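PDB 5EPE: SAM-dependent methyltransferase from Thiobacillus denitrificans, which binds S-adenosyl-L-homocysteine, the spent form of the methyl donor, and probably transfers a methyl group from S-adenosylmethionine to a substrate. Local coordinates for residues Ser45-Met50 / Gln69-Gln74; Gly97-Glu102 / Ile123-Gln128; Pro141-Leu146 / Asn159-Phe164. All blocks are in the same frame, centred on the assembly; numbering follows the deposited sequence.

Followed from the N terminus, the three contacts come in series, each closing its loop before the next one opens, so none nests in or crosses another. Interaction 1 brings the glycine-rich turn after strand 39-43 against the start of helix 69-82, across a loop that contains helix 49-58 and strand 61-66, beside the bound SAH. Interaction 2 closes a loop around strand 104-110 by packing residues 97-102 on the end of helix 119-127, about 20 Å from interaction 1 between centres. Interaction 3 closes the loop containing helix 150-155, joining the end of strand 134-143 to the residues leading into helix 167-177, on the opposite side of the chain's centre from interaction 1.

Interaction 1. Residues Ser45-Met50 / Gln69-Gln74; sequences SGSGEM and QLFTEQ. With SAH (S-adenosyl-L-homocysteine), chain B.
S47 and Q74 both turn their first side-chain bond anti to their own carbonyl carbon (chi1 -66° for each), and the Q74 chain runs extended from there, bringing its amide oxygen to the serine hydroxyl. S47 OG donates to Q74 OE1 at 2.7 Å, within the plane of the amide carbonyl. The same OG lies 3.6 Å from F71 CB, and G46 O comes still nearer, 3.3 Å from that CB. From there the F71 ring leads off to the bound SAH, whose O3' meets its edge, 3.4 Å from F71 CD2. G46 has a positive phi, and a CB on it would come too close to SAH CA, consistent with a glycine at this position. The Q74 amide is fixed by its own two bonds, since NE2 also donates to S12 O; H17 NE2 is a second partner of S47 OG. With an alanine at Q74, the S47 hydroxyl would probably lose its acceptor and S12 O its amide donor. The glycine-rich turn, of the kind that binds the cofactor in Rossmann-like methyltransferases, is thus held by a short polar link in a buried setting, with its backbone close against S-adenosyl-L-homocysteine.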
loop_
_atom_site.group_PDB
_atom_site.type_symbol
_atom_site.label_atom_id
_atom_site.label_comp_id
_atom_site.label_asym_id
_atom_site.label_seq_id
_atom_site.Cartn_x
_atom_site.Cartn_y
_atom_site.Cartn_z
ATOM N N SER A 45 39.914 22.091 8.843
ATOM C CA SER A 45 40.618 20.885 9.237
ATOM C C SER A 45 40.314 20.329 10.656
ATOM O O SER A 45 40.860 19.289 11.031
ATOM C CB SER A 45 42.115 21.055 9.018
ATOM O OG SER A 45 42.590 22.189 9.673
ATOM N N GLY A 46 39.459 21.004 11.413
ATOM C CA GLY A 46 39.016 20.518 12.705
ATOM C C GLY A 46 40.192 20.385 13.637
ATOM O O GLY A 46 40.991 21.348 13.782
ATOM N N SER A 47 40.301 19.207 14.247
ATOM C CA SER A 47 41.347 18.906 15.218
ATOM C C SER A 47 42.542 18.185 14.557
ATOM O O SER A 47 43.374 17.583 15.249
ATOM C CB SER A 47 40.765 18.177 16.442
ATOM O OG SER A 47 39.881 19.036 17.171
ATOM N N GLY A 48 42.593 18.260 13.219
ATOM C CA GLY A 48 43.731 17.842 12.422
ATOM C C GLY A 48 43.899 16.360 12.341
ATOM O O GLY A 48 44.963 15.894 11.963
ATOM N N GLU A 49 42.844 15.595 12.640
ATOM C CA GLU A 49 43.024 14.160 12.736
ATOM C C GLU A 49 43.387 13.549 11.366
ATOM O O GLU A 49 44.244 12.633 11.282
ATOM C CB GLU A 49 41.818 13.477 13.352
ATOM C CG GLU A 49 42.057 12.004 13.665
ATOM C CD GLU A 49 42.982 11.731 14.866
ATOM O OE1 GLU A 49 43.455 12.684 15.536
ATOM O OE2 GLU A 49 43.212 10.506 15.166
HETATM N N MSE A 50 42.751 14.039 10.314
HETATM C CA MSE A 50 43.030 13.536 8.978
HETATM C C MSE A 50 44.480 13.794 8.574
HETATM O O MSE A 50 45.185 12.875 8.224
HETATM C CB MSE A 50 42.072 14.206 7.972
HETATM C CG MSE A 50 42.290 13.544 6.636
HETATM SE SE MSE A 50 40.886 14.278 5.392
HETATM C CE MSE A 50 41.813 15.801 4.793
ATOM N N GLN A 69 39.831 28.197 17.474
ATOM C CA GLN A 69 41.091 28.324 18.177
ATOM C C GLN A 69 41.390 27.059 18.948
ATOM O O GLN A 69 42.496 26.519 18.887
ATOM C CB GLN A 69 41.053 29.530 19.125
ATOM C CG GLN A 69 42.446 29.920 19.564
ATOM C CD GLN A 69 42.479 31.181 20.436
ATOM O OE1 GLN A 69 41.912 32.224 20.081
ATOM N NE2 GLN A 69 43.161 31.092 21.568
ATOM N N LEU A 70 40.373 26.577 19.649
ATOM C CA LEU A 70 40.472 25.307 20.394
ATOM C C LEU A 70 40.934 24.154 19.487
ATOM O O LEU A 70 41.932 23.484 19.788
ATOM C CB LEU A 70 39.135 24.964 21.075
ATOM C CG LEU A 70 39.144 23.618 21.850
ATOM C CD1 LEU A 70 40.217 23.616 22.942
ATOM C CD2 LEU A 70 37.779 23.302 22.433
ATOM N N PHE A 71 40.220 23.945 18.383
ATOM C CA PHE A 71 40.513 22.789 17.528
ATOM C C PHE A 71 41.897 22.931 16.857
ATOM O O PHE A 71 42.619 21.954 16.691
ATOM C CB PHE A 71 39.438 22.541 16.451
ATOM C CG PHE A 71 38.010 22.368 16.963
ATOM C CD1 PHE A 71 37.714 21.995 18.288
ATOM C CD2 PHE A 71 36.936 22.549 16.070
ATOM C CE1 PHE A 71 36.400 21.860 18.721
ATOM C CE2 PHE A 71 35.611 22.396 16.501
ATOM C CZ PHE A 71 35.353 22.070 17.836
ATOM N N THR A 72 42.290 24.148 16.505
ATOM C CA THR A 72 43.656 24.409 16.041
ATOM C C THR A 72 44.719 23.993 17.092
ATOM O O THR A 72 45.707 23.322 16.753
ATOM C CB THR A 72 43.861 25.875 15.592
ATOM O OG1 THR A 72 43.038 26.158 14.447
ATOM C CG2 THR A 72 45.318 26.103 15.200
ATOM N N GLU A 73 44.495 24.370 18.332
ATOM C CA GLU A 73 45.416 23.992 19.418
ATOM C C GLU A 73 45.488 22.481 19.590
ATOM O O GLU A 73 46.585 21.926 19.770
ATOM C CB GLU A 73 45.002 24.647 20.721
ATOM C CG GLU A 73 45.202 26.156 20.702
ATOM C CD GLU A 73 44.520 26.871 21.880
ATOM O OE1 GLU A 73 43.726 26.236 22.637
ATOM O OE2 GLU A 73 44.777 28.090 22.047
ATOM N N GLN A 74 44.339 21.802 19.432
ATOM C CA GLN A 74 44.298 20.348 19.532
ATOM C C GLN A 74 45.055 19.721 18.397
ATOM O O GLN A 74 45.790 18.750 18.594
ATOM C CB GLN A 74 42.837 19.838 19.551
ATOM C CG GLN A 74 42.082 20.295 20.828
ATOM C CD GLN A 74 40.634 19.875 20.873
ATOM O OE1 GLN A 74 40.039 19.452 19.847
ATOM N NE2 GLN A 74 40.046 19.944 22.078
HETATM N N SAH B . 37.240 18.371 8.672
HETATM C CA SAH B . 37.191 18.319 10.182
HETATM C CB SAH B . 36.210 19.345 10.717
HETATM C CG SAH B . 34.743 19.238 10.264
HETATM S SD SAH B . 33.633 20.221 11.239
HETATM C C SAH B . 36.851 16.944 10.712
HETATM O O SAH B . 36.269 16.128 9.972
HETATM O OXT SAH B . 37.133 16.607 11.881
HETATM C "C5'" SAH B . 33.579 21.853 10.443
HETATM C "C4'" SAH B . 34.853 22.644 10.749
HETATM O "O4'" SAH B . 34.870 23.856 9.981
HETATM C "C3'" SAH B . 35.009 23.051 12.226
HETATM O "O3'" SAH B . 36.278 22.555 12.691
HETATM C "C2'" SAH B . 34.981 24.582 12.230
HETATM O "O2'" SAH B . 35.897 25.150 13.155
HETATM C "C1'" SAH B . 35.444 24.876 10.830
HETATM N N9 SAH B . 35.092 26.158 10.198
HETATM C C8 SAH B . 33.864 26.760 10.180
HETATM N N7 SAH B . 33.890 27.857 9.455
HETATM C C5 SAH B . 35.205 27.952 8.986
HETATM C C6 SAH B . 35.878 28.907 8.177
HETATM N N6 SAH B . 35.224 29.981 7.680
HETATM N N1 SAH B . 37.188 28.719 7.875
HETATM C C2 SAH B . 37.818 27.636 8.387
HETATM N N3 SAH B . 37.279 26.688 9.181
HETATM C C4 SAH B . 35.947 26.901 9.439
#

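Interaction 2. Residues Gly97-Glu102 / Ile123-Gln128; sequences GYVSDE and ITLLAQ
G97 opens the contact by lying against the end of L125, its carbonyl carbon 3.7 Å from L125 CD1. Its backbone has a positive phi, the region glycine enters most readily. At Y98 it is the main chain that meets the helix, with Y98 O 3.4 Å from L125 CD1, while the phenol ring leads away. That carbonyl oxygen also accepts from a water, which donates a second bond to L125 O; a methyl contact and a water bridge therefore both use Y98 O. V99 points toward the helix and divides its methyls. CG1 stands anti to the backbone N (chi1 -179°) and reaches Q128 O at 3.7 Å, whereas CG2 touches L125 CD1 at 4.0 Å and the amide nitrogen Q128 NE2 at 3.9 Å. The V99 and Q128 side chains meet at about a right angle, the valine methyls touching the glutamine at its CB and at its amide end. S100 continues the water-mediated pattern: a second water donates to S100 O at 2.6 Å and also to Q128 O, which is hydrogen-bonded by K103 NZ as well. No direct hydrogen bond joins the two segments. This surface contact seats the loop between strands 88-92 and 104-110 on the last turns of helix 119-127, where L125 and Y98 both pack on L43 of strand 39-43 and L126 reaches strands 104-110 and 134-143.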
loop_
_atom_site.group_PDB
_atom_site.type_symbol
_atom_site.label_atom_id
_atom_site.label_comp_id
_atom_site.label_asym_id
_atom_site.label_seq_id
_atom_site.Cartn_x
_atom_site.Cartn_y
_atom_site.Cartn_z
ATOM N N GLY A 97 38.118 31.780 0.446
ATOM C CA GLY A 97 39.048 32.285 -0.567
ATOM C C GLY A 97 40.497 31.811 -0.447
ATOM O O GLY A 97 41.360 32.358 -1.126
ATOM N N TYR A 98 40.779 30.806 0.382
ATOM C CA TYR A 98 42.152 30.366 0.593
ATOM C C TYR A 98 42.631 29.604 -0.657
ATOM O O TYR A 98 42.033 28.591 -1.082
ATOM C CB TYR A 98 42.332 29.506 1.865
ATOM C CG TYR A 98 43.810 29.177 2.121
ATOM C CD1 TYR A 98 44.470 28.174 1.383
ATOM C CD2 TYR A 98 44.568 29.913 3.052
ATOM C CE1 TYR A 98 45.805 27.887 1.583
ATOM C CE2 TYR A 98 45.930 29.633 3.251
ATOM C CZ TYR A 98 46.528 28.620 2.506
ATOM O OH TYR A 98 47.853 28.333 2.671
ATOM N N VAL A 99 43.726 30.098 -1.221
ATOM C CA VAL A 99 44.419 29.440 -2.316
ATOM C C VAL A 99 45.906 29.240 -1.969
ATOM O O VAL A 99 46.610 30.176 -1.572
ATOM C CB VAL A 99 44.286 30.243 -3.603
ATOM C CG1 VAL A 99 45.003 29.516 -4.758
ATOM C CG2 VAL A 99 42.802 30.485 -3.936
ATOM N N SER A 100 46.366 28.011 -2.148
ATOM C CA SER A 100 47.732 27.626 -1.855
ATOM C C SER A 100 48.692 28.176 -2.925
ATOM O O SER A 100 48.360 28.220 -4.126
ATOM C CB SER A 100 47.837 26.106 -1.807
ATOM O OG SER A 100 49.113 25.735 -1.316
ATOM N N ASP A 101 49.879 28.601 -2.475
ATOM C CA ASP A 101 50.958 28.986 -3.395
ATOM C C ASP A 101 51.583 27.800 -4.097
ATOM O O ASP A 101 51.659 27.790 -5.312
ATOM C CB ASP A 101 52.040 29.734 -2.658
ATOM C CG ASP A 101 51.601 31.120 -2.264
ATOM O OD1 ASP A 101 51.136 31.872 -3.166
ATOM O OD2 ASP A 101 51.730 31.469 -1.058
ATOM N N GLU A 102 52.041 26.811 -3.346
ATOM C CA GLU A 102 52.495 25.567 -3.956
ATOM C C GLU A 102 51.210 24.713 -4.221
ATOM O O GLU A 102 50.302 24.687 -3.401
ATOM C CB GLU A 102 53.528 24.845 -3.058
ATOM N N ILE A 123 34.344 23.265 -4.423
ATOM C CA ILE A 123 35.093 22.560 -5.440
ATOM C C ILE A 123 35.887 23.557 -6.300
ATOM O O ILE A 123 37.064 23.355 -6.575
ATOM C CB ILE A 123 34.166 21.669 -6.336
ATOM C CG1 ILE A 123 33.643 20.469 -5.531
ATOM C CG2 ILE A 123 34.921 21.196 -7.572
ATOM C CD1 ILE A 123 32.484 19.669 -6.170
ATOM N N THR A 124 35.241 24.634 -6.734
ATOM C CA THR A 124 35.919 25.640 -7.553
ATOM C C THR A 124 37.080 26.264 -6.791
ATOM O O THR A 124 38.150 26.471 -7.393
ATOM C CB THR A 124 34.947 26.720 -8.011
ATOM O OG1 THR A 124 33.934 26.043 -8.729
ATOM C CG2 THR A 124 35.585 27.744 -8.889
ATOM N N LEU A 125 36.899 26.534 -5.486
ATOM C CA LEU A 125 37.988 27.089 -4.694
ATOM C C LEU A 125 39.192 26.115 -4.581
ATOM O O LEU A 125 40.347 26.514 -4.778
ATOM C CB LEU A 125 37.515 27.455 -3.300
ATOM C CG LEU A 125 38.553 27.995 -2.311
ATOM C CD1 LEU A 125 39.112 29.333 -2.743
ATOM C CD2 LEU A 125 37.906 28.131 -0.954
ATOM N N LEU A 126 38.913 24.877 -4.211
ATOM C CA LEU A 126 39.930 23.842 -3.995
ATOM C C LEU A 126 40.708 23.588 -5.289
ATOM O O LEU A 126 41.931 23.396 -5.277
ATOM C CB LEU A 126 39.266 22.534 -3.467
ATOM C CG LEU A 126 38.683 22.611 -2.045
ATOM C CD1 LEU A 126 37.935 21.338 -1.733
ATOM C CD2 LEU A 126 39.795 22.803 -1.023
ATOM N N ALA A 127 39.992 23.572 -6.407
ATOM C CA ALA A 127 40.611 23.443 -7.743
ATOM C C ALA A 127 41.728 24.450 -8.021
ATOM O O ALA A 127 42.673 24.141 -8.743
ATOM C CB ALA A 127 39.540 23.545 -8.814
ATOM N N GLN A 128 41.640 25.645 -7.438
ATOM C CA GLN A 128 42.677 26.645 -7.612
ATOM C C GLN A 128 44.003 26.273 -6.969
ATOM O O GLN A 128 45.044 26.833 -7.351
ATOM C CB GLN A 128 42.226 27.986 -7.079
ATOM C CG GLN A 128 41.040 28.507 -7.866
ATOM C CD GLN A 128 40.691 29.902 -7.447
ATOM O OE1 GLN A 128 39.650 30.145 -6.899
ATOM N NE2 GLN A 128 41.587 30.796 -7.643
HETATM O O HOH W 1 42.098 26.379 -2.680
HETATM O O HOH W 2 47.816 27.574 -6.562
#

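Interaction 3. Residues Pro141-Leu146 / Asn159-Phe164; sequences PFWRKL and NTISDF
The indole of W143 carries F164 CB over one face, 3.6 Å from the centroid of its five-membered ring, in a CH-pi contact. The phenyl ring of F164 then turns its edge to the six-membered ring in a T-shaped (edge-to-face) pair, with planes at 68° and centroids 5.2 Å apart. One face of F164 itself is taken by P141, whose CB stands 4.2 Å from the ring centroid, 15° off the ring normal, while P141 CG touches F164 CE1 at 3.6 Å. At the indole edge, W143 NE1 donates to I161 O over 2.9 Å, nearly straight at 166°, in the ring plane and on a lone pair of the carbonyl. That bond and the F164 methylene over the face together would hold the indole in one rotation. I161 CG2, anti to its own backbone N, fills in beside NE1 and reaches L146 CD1 at 4.2 Å. Within 159-164, D163 OD2 accepts from N159 N and T160 N, bracing the short 3-10 segment 161-163; D163 OD1 makes a salt bridge to R175 of a second subunit, and S162 bonds to E228 of a third. This is aromatic packing in a Rossmann-like fold, where the loop before helix 167-177 meets the end of the long strand 134-143, between strands 104-110 and 238-247, and itself forms part of the contacts to two neighbouring subunits; the P141 side chain is about 11 Å from the bound SAH.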
loop_
_atom_site.group_PDB
_atom_site.type_symbol
_atom_site.label_atom_id
_atom_site.label_comp_id
_atom_site.label_asym_id
_atom_site.label_seq_id
_atom_site.Cartn_x
_atom_site.Cartn_y
_atom_site.Cartn_z
ATOM N N PRO A 141 26.848 15.474 3.482
ATOM C CA PRO A 141 25.630 14.706 3.679
ATOM C C PRO A 141 24.795 14.458 2.447
ATOM O O PRO A 141 24.902 15.147 1.397
ATOM C CB PRO A 141 24.853 15.511 4.752
ATOM C CG PRO A 141 25.384 16.919 4.633
ATOM C CD PRO A 141 26.678 16.886 3.868
ATOM N N PHE A 142 23.991 13.400 2.541
ATOM C CA PHE A 142 23.051 13.019 1.500
ATOM C C PHE A 142 21.931 12.233 2.176
ATOM O O PHE A 142 22.071 11.898 3.367
ATOM C CB PHE A 142 23.777 12.258 0.364
ATOM C CG PHE A 142 24.396 10.976 0.790
ATOM C CD1 PHE A 142 23.685 9.809 0.797
ATOM C CD2 PHE A 142 25.702 10.952 1.260
ATOM C CE1 PHE A 142 24.231 8.635 1.249
ATOM C CE2 PHE A 142 26.280 9.748 1.681
ATOM C CZ PHE A 142 25.536 8.592 1.702
ATOM N N TRP A 143 20.820 11.944 1.491
ATOM C CA TRP A 143 19.775 11.093 2.086
ATOM C C TRP A 143 20.130 9.605 1.959
ATOM O O TRP A 143 20.318 9.084 0.879
ATOM C CB TRP A 143 18.394 11.355 1.456
ATOM C CG TRP A 143 17.858 12.717 1.699
ATOM C CD1 TRP A 143 17.444 13.636 0.726
ATOM C CD2 TRP A 143 17.667 13.386 2.960
ATOM N NE1 TRP A 143 16.978 14.793 1.334
ATOM C CE2 TRP A 143 17.113 14.666 2.686
ATOM C CE3 TRP A 143 17.849 13.013 4.299
ATOM C CZ2 TRP A 143 16.834 15.600 3.702
ATOM C CZ3 TRP A 143 17.538 13.959 5.318
ATOM C CH2 TRP A 143 17.064 15.222 4.999
ATOM N N ARG A 144 20.287 8.942 3.104
ATOM C CA ARG A 144 20.409 7.491 3.167
ATOM C C ARG A 144 19.078 6.869 2.750
ATOM O O ARG A 144 19.079 5.875 2.062
ATOM C CB ARG A 144 20.750 7.079 4.623
ATOM C CG ARG A 144 20.785 5.608 4.889
ATOM C CD ARG A 144 21.211 5.324 6.321
ATOM N NE ARG A 144 21.224 3.887 6.530
ATOM C CZ ARG A 144 20.227 3.132 6.949
ATOM N NH1 ARG A 144 19.005 3.602 7.228
ATOM N NH2 ARG A 144 20.456 1.830 7.021
ATOM N N LYS A 145 17.994 7.476 3.182
ATOM C CA LYS A 145 16.694 7.267 2.559
ATOM C C LYS A 145 15.892 8.495 2.675
ATOM O O LYS A 145 16.151 9.348 3.472
ATOM C CB LYS A 145 15.952 6.057 3.141
ATOM C CG LYS A 145 15.599 6.166 4.552
ATOM C CD LYS A 145 15.343 4.752 5.106
ATOM C CE LYS A 145 14.663 4.850 6.442
ATOM N NZ LYS A 145 14.783 3.553 7.176
ATOM N N LEU A 146 14.870 8.562 1.876
ATOM C CA LEU A 146 14.153 9.766 1.682
ATOM C C LEU A 146 13.247 10.001 2.883
ATOM O O LEU A 146 12.519 9.112 3.249
ATOM C CB LEU A 146 13.361 9.664 0.375
ATOM C CG LEU A 146 13.038 10.977 -0.282
ATOM C CD1 LEU A 146 14.308 11.721 -0.726
ATOM C CD2 LEU A 146 12.160 10.694 -1.477
ATOM N N ASN A 159 16.880 22.664 5.686
ATOM C CA ASN A 159 15.605 23.410 5.689
ATOM C C ASN A 159 14.465 22.645 5.010
ATOM O O ASN A 159 13.297 22.727 5.423
ATOM C CB ASN A 159 15.698 24.732 4.931
ATOM C CG ASN A 159 16.794 25.621 5.417
ATOM O OD1 ASN A 159 17.594 26.085 4.625
ATOM N ND2 ASN A 159 16.828 25.893 6.695
ATOM N N THR A 160 14.799 21.983 3.906
ATOM C CA THR A 160 13.830 21.246 3.111
ATOM C C THR A 160 14.443 19.914 2.669
ATOM O O THR A 160 15.680 19.724 2.719
ATOM C CB THR A 160 13.378 22.035 1.855
ATOM O OG1 THR A 160 14.512 22.320 1.026
ATOM C CG2 THR A 160 12.778 23.329 2.252
ATOM N N ILE A 161 13.572 19.016 2.222
ATOM C CA ILE A 161 14.043 17.743 1.682
ATOM C C ILE A 161 14.963 17.978 0.488
ATOM O O ILE A 161 15.929 17.287 0.363
ATOM C CB ILE A 161 12.882 16.789 1.358
ATOM C CG1 ILE A 161 12.308 16.286 2.675
ATOM C CG2 ILE A 161 13.330 15.546 0.580
ATOM C CD1 ILE A 161 11.053 15.439 2.523
ATOM N N SER A 162 14.652 18.982 -0.348
ATOM C CA SER A 162 15.466 19.272 -1.525
ATOM C C SER A 162 16.909 19.734 -1.220
ATOM O O SER A 162 17.705 19.820 -2.165
ATOM C CB SER A 162 14.733 20.278 -2.434
ATOM O OG SER A 162 14.410 21.464 -1.752
ATOM N N ASP A 163 17.265 19.999 0.062
ATOM C CA ASP A 163 18.644 20.384 0.431
ATOM C C ASP A 163 19.625 19.266 0.173
ATOM O O ASP A 163 20.785 19.541 -0.089
ATOM C CB ASP A 163 18.797 20.847 1.894
ATOM C CG ASP A 163 18.388 22.287 2.102
ATOM O OD1 ASP A 163 18.628 23.120 1.219
ATOM O OD2 ASP A 163 17.761 22.602 3.127
ATOM N N PHE A 164 19.175 18.016 0.241
ATOM C CA PHE A 164 20.024 16.831 0.034
ATOM C C PHE A 164 19.401 15.936 -1.006
ATOM O O PHE A 164 18.228 16.106 -1.358
ATOM C CB PHE A 164 20.262 16.010 1.328
ATOM C CG PHE A 164 20.852 16.820 2.473
ATOM C CD1 PHE A 164 21.893 17.712 2.267
ATOM C CD2 PHE A 164 20.355 16.691 3.748
ATOM C CE1 PHE A 164 22.398 18.529 3.299
ATOM C CE2 PHE A 164 20.891 17.485 4.802
ATOM C CZ PHE A 164 21.871 18.400 4.555
#